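Local coordinates for protein PnpC (Pseudomonas putida, PDB 3N9T) that probably cleaves the aromatic ring of hydroxyquinol between its adjacent hydroxyl-bearing carbons, as an iron(III)-dependent intradiol dioxygenase, at residues G112-T125 against Q167-D179. Numbering follows the deposited sequence.
Sequences GMPDRGYGENMALT and QPFGNLRGRYRSD
The Arg116 guanidinium makes three of its four hydrogen bonds in this contact to two backbone carbonyls, Arg173 O and Gly170 O. Arg116 NE (2.8 Å) and NH2 both grip Arg173 O side-on, an acceptor lying in the guanidinium plane, while NH2 also reaches Gly170 O at 3.0 Å; that second bond is bent, 132° at the hydrogen. Arg173 N meets Gly170 O from the opposite face, closing the Gly170-Arg173 type II turn. NH1 forms a salt bridge with Glu120 OE2. These bonds round the edge hold the group's rotation, with Pro114 CB over one face and Met122 CA near the rim of the other. Arg116 CB lies over the Tyr176 face, 3.8 Å from the ring centroid; chi1 of -53° and an extended chain then carry CD past the phenol OH and the guanidinium on to its carbonyls. Tyr176 OH donates to Glu120 O (2.7 Å) from above the carbonyl plane, and Met122 SD lies at the ring edge. Replacing Arg116 with a leucine would probably leave Glu120 without its charge partner and Arg173 O without both of its guanidinium donors.

Beyond the arginine, Arg177 NH1 forms a salt bridge with Asp115 OD1 at 3.0 Å, meeting the anti side of the carboxylate but well out of its plane. A water links the same oxygen to Arg175 and Arg177; Arg175 is also salt-bridged to Asp150. At the far end, Asn171 OD1 takes Leu124 N at 2.7 Å, nearly in line with its C=O. Elsewhere, where Met113 packs on Gly170 and Arg173, its SD sits above the Phe169 ring, 4.7 Å from the centroid, a Met-aromatic contact.

Two backbone bonds, Arg175 N to Pro114 O and Arg116 N to Arg175 O, make a single beta bridge. It joins the loop to strand 173-177 at Asp115-Arg175, and Leu172 N to Met122 O ties it again just before the strand, in the intradiol dioxygenase beta domain, where the Arg173 side chain touches the iron ligand Tyr160.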
# COMPACT_ATOMS: atom_id res chain seq x y z
N GLY A 112 17.48 -1.05 28.42
CA GLY A 112 17.78 -1.20 29.83
C GLY A 112 18.00 -2.62 30.31
O GLY A 112 17.68 -2.93 31.46
N MET A 113 18.58 -3.47 29.45
CA MET A 113 18.89 -4.84 29.88
C MET A 113 20.21 -4.88 30.67
O MET A 113 21.01 -3.95 30.55
CB MET A 113 18.87 -5.82 28.69
CG MET A 113 17.42 -5.90 28.07
SD MET A 113 16.31 -6.68 29.25
CE MET A 113 14.95 -5.55 29.32
N PRO A 114 20.44 -5.94 31.45
CA PRO A 114 21.64 -6.00 32.32
C PRO A 114 22.98 -5.93 31.57
O PRO A 114 23.13 -6.56 30.47
CB PRO A 114 21.50 -7.37 33.01
CG PRO A 114 19.99 -7.72 32.91
CD PRO A 114 19.63 -7.17 31.52
N ASP A 115 23.92 -5.16 32.13
CA ASP A 115 25.32 -5.17 31.63
C ASP A 115 25.94 -6.50 32.12
O ASP A 115 25.97 -6.73 33.32
CB ASP A 115 26.11 -3.96 32.16
CG ASP A 115 25.54 -2.68 31.68
OD1 ASP A 115 25.82 -2.34 30.55
OD2 ASP A 115 24.81 -2.03 32.45
N ARG A 116 26.34 -7.39 31.23
CA ARG A 116 26.80 -8.70 31.68
C ARG A 116 28.29 -8.84 31.54
O ARG A 116 28.88 -8.27 30.59
CB ARG A 116 26.09 -9.83 30.89
CG ARG A 116 24.56 -9.72 30.91
CD ARG A 116 23.91 -11.11 30.52
NE ARG A 116 22.44 -11.02 30.59
CZ ARG A 116 21.73 -11.29 31.70
NH1 ARG A 116 22.36 -11.58 32.84
NH2 ARG A 116 20.40 -11.23 31.68
N GLY A 117 28.91 -9.61 32.46
CA GLY A 117 30.36 -9.86 32.44
C GLY A 117 30.82 -10.80 31.32
O GLY A 117 30.01 -11.49 30.67
N TYR A 118 32.12 -10.85 31.10
CA TYR A 118 32.68 -11.74 30.05
C TYR A 118 32.31 -13.20 30.31
O TYR A 118 32.61 -13.72 31.36
CB TYR A 118 34.17 -11.60 30.01
CG TYR A 118 34.91 -12.36 28.94
CD1 TYR A 118 35.17 -11.79 27.70
CD2 TYR A 118 35.43 -13.63 29.21
CE1 TYR A 118 35.87 -12.47 26.72
CE2 TYR A 118 36.16 -14.30 28.25
CZ TYR A 118 36.38 -13.73 27.06
OH TYR A 118 37.09 -14.41 26.16
N GLY A 119 31.62 -13.84 29.37
CA GLY A 119 31.20 -15.23 29.60
C GLY A 119 30.00 -15.42 30.51
O GLY A 119 29.60 -16.57 30.78
N GLU A 120 29.36 -14.32 30.93
CA GLU A 120 28.17 -14.45 31.75
C GLU A 120 27.04 -15.18 31.01
O GLU A 120 26.81 -14.97 29.83
CB GLU A 120 27.69 -13.06 32.19
CG GLU A 120 26.48 -13.14 33.16
CD GLU A 120 26.19 -11.78 33.78
OE1 GLU A 120 27.15 -11.05 34.04
OE2 GLU A 120 25.03 -11.46 34.02
N ASN A 121 26.32 -16.03 31.71
CA ASN A 121 25.16 -16.70 31.13
C ASN A 121 23.90 -15.82 31.08
O ASN A 121 23.52 -15.24 32.10
CB ASN A 121 24.89 -17.98 31.92
CG ASN A 121 23.65 -18.69 31.47
OD1 ASN A 121 23.40 -18.87 30.27
ND2 ASN A 121 22.81 -19.07 32.45
N MET A 122 23.25 -15.68 29.92
CA MET A 122 21.97 -14.93 29.89
C MET A 122 20.71 -15.82 29.80
O MET A 122 19.59 -15.29 29.73
CB MET A 122 21.95 -13.88 28.77
CG MET A 122 22.35 -14.43 27.34
SD MET A 122 21.94 -13.15 26.21
CE MET A 122 21.88 -14.12 24.69
N ALA A 123 20.92 -17.14 29.73
CA ALA A 123 19.81 -18.07 29.54
C ALA A 123 19.30 -18.44 30.93
O ALA A 123 19.91 -19.20 31.64
CB ALA A 123 20.23 -19.31 28.81
N LEU A 124 18.18 -17.86 31.30
CA LEU A 124 17.60 -18.19 32.58
C LEU A 124 16.62 -19.35 32.42
O LEU A 124 16.19 -19.92 33.41
CB LEU A 124 16.98 -16.93 33.22
CG LEU A 124 17.88 -15.68 33.16
CD1 LEU A 124 17.25 -14.56 33.89
CD2 LEU A 124 19.29 -15.91 33.68
N THR A 125 16.29 -19.72 31.17
CA THR A 125 15.37 -20.84 30.90
C THR A 125 16.08 -22.09 30.32
O THR A 125 17.29 -22.08 30.12
CB THR A 125 14.20 -20.39 29.99
OG1 THR A 125 14.69 -19.84 28.77
CG2 THR A 125 13.35 -19.32 30.70
N GLN A 167 8.41 -14.88 30.88
CA GLN A 167 9.85 -15.19 31.14
C GLN A 167 10.46 -14.19 32.14
O GLN A 167 10.01 -13.03 32.18
CB GLN A 167 10.67 -15.09 29.85
CG GLN A 167 10.47 -16.19 28.80
CD GLN A 167 11.10 -15.78 27.46
OE1 GLN A 167 12.13 -15.11 27.45
NE2 GLN A 167 10.45 -16.11 26.34
N PRO A 168 11.49 -14.61 32.88
CA PRO A 168 12.24 -13.73 33.82
C PRO A 168 12.76 -12.47 33.12
O PRO A 168 13.15 -12.53 31.94
CB PRO A 168 13.42 -14.60 34.28
CG PRO A 168 13.07 -15.97 33.98
CD PRO A 168 11.98 -16.00 32.91
N PHE A 169 12.73 -11.33 33.83
CA PHE A 169 13.40 -10.11 33.39
C PHE A 169 14.83 -10.40 32.93
O PHE A 169 15.59 -11.07 33.60
CB PHE A 169 13.46 -9.05 34.52
CG PHE A 169 14.19 -7.81 34.14
CD1 PHE A 169 13.51 -6.74 33.57
CD2 PHE A 169 15.57 -7.71 34.34
CE1 PHE A 169 14.18 -5.57 33.19
CE2 PHE A 169 16.26 -6.57 33.95
CZ PHE A 169 15.56 -5.48 33.37
N GLY A 170 15.16 -9.89 31.74
CA GLY A 170 16.53 -10.00 31.18
C GLY A 170 16.85 -11.35 30.56
O GLY A 170 17.92 -11.54 30.05
N ASN A 171 15.90 -12.28 30.54
CA ASN A 171 16.20 -13.58 30.01
C ASN A 171 16.65 -13.45 28.55
O ASN A 171 16.00 -12.79 27.76
CB ASN A 171 14.96 -14.43 30.02
CG ASN A 171 15.25 -15.85 29.64
OD1 ASN A 171 16.22 -16.46 30.10
ND2 ASN A 171 14.35 -16.42 28.84
N LEU A 172 17.74 -14.11 28.23
CA LEU A 172 18.26 -14.18 26.85
C LEU A 172 18.39 -12.81 26.26
O LEU A 172 18.27 -12.63 25.04
CB LEU A 172 17.37 -15.11 26.00
CG LEU A 172 17.47 -16.60 26.43
CD1 LEU A 172 16.40 -17.43 25.74
CD2 LEU A 172 18.85 -17.26 26.21
N ARG A 173 18.65 -11.82 27.14
CA ARG A 173 19.11 -10.49 26.69
C ARG A 173 20.29 -10.06 27.54
O ARG A 173 20.43 -10.48 28.72
CB ARG A 173 18.01 -9.42 26.76
CG ARG A 173 16.68 -9.81 26.16
CD ARG A 173 15.58 -8.77 26.45
NE ARG A 173 14.39 -9.14 25.68
CZ ARG A 173 14.15 -8.74 24.44
NH1 ARG A 173 15.04 -7.96 23.80
NH2 ARG A 173 13.05 -9.16 23.81
N GLY A 174 21.20 -9.30 26.94
CA GLY A 174 22.30 -8.73 27.74
C GLY A 174 23.11 -7.71 26.98
O GLY A 174 23.15 -7.74 25.75
N ARG A 175 23.86 -6.90 27.73
CA ARG A 175 24.81 -5.97 27.14
C ARG A 175 26.18 -6.44 27.57
O ARG A 175 26.55 -6.30 28.74
CB ARG A 175 24.57 -4.56 27.69
CG ARG A 175 25.72 -3.66 27.39
CD ARG A 175 25.30 -2.20 27.52
NE ARG A 175 24.60 -1.70 26.32
CZ ARG A 175 24.53 -0.41 26.03
NH1 ARG A 175 25.12 0.44 26.86
NH2 ARG A 175 23.93 0.02 24.93
N TYR A 176 26.93 -6.98 26.63
CA TYR A 176 28.30 -7.48 26.86
C TYR A 176 29.36 -6.51 26.29
O TYR A 176 29.00 -5.54 25.56
CB TYR A 176 28.42 -8.83 26.13
CG TYR A 176 27.61 -9.96 26.75
CD1 TYR A 176 26.23 -10.09 26.51
CD2 TYR A 176 28.22 -10.89 27.58
CE1 TYR A 176 25.47 -11.12 27.08
CE2 TYR A 176 27.48 -11.94 28.17
CZ TYR A 176 26.14 -12.05 27.89
OH TYR A 176 25.46 -13.09 28.39
N ARG A 177 30.64 -6.74 26.62
CA ARG A 177 31.69 -5.82 26.19
C ARG A 177 32.91 -6.56 25.67
O ARG A 177 33.23 -7.70 26.14
CB ARG A 177 32.06 -4.88 27.36
CG ARG A 177 31.06 -3.79 27.53
CD ARG A 177 31.34 -2.93 28.77
NE ARG A 177 30.52 -1.72 28.81
CZ ARG A 177 29.22 -1.71 29.15
NH1 ARG A 177 28.56 -2.83 29.53
NH2 ARG A 177 28.56 -0.57 29.15
N SER A 178 33.58 -5.97 24.69
CA SER A 178 34.77 -6.57 24.18
C SER A 178 35.90 -6.16 25.17
O SER A 178 35.87 -5.05 25.76
CB SER A 178 34.98 -6.07 22.75
OG SER A 178 35.38 -4.67 22.74
N ASP A 179 36.87 -7.06 25.40
CA ASP A 179 37.92 -6.76 26.37
C ASP A 179 39.09 -6.07 25.69
O ASP A 179 39.00 -5.70 24.53
CB ASP A 179 38.37 -8.06 27.11
CG ASP A 179 39.07 -9.06 26.21
OD1 ASP A 179 39.53 -8.77 25.09
OD2 ASP A 179 39.17 -10.23 26.60
O HOH W 1 25.83 0.30 29.82
O HOH W 2 30.95 -8.65 28.86
O HOH W 3 28.68 -5.40 29.74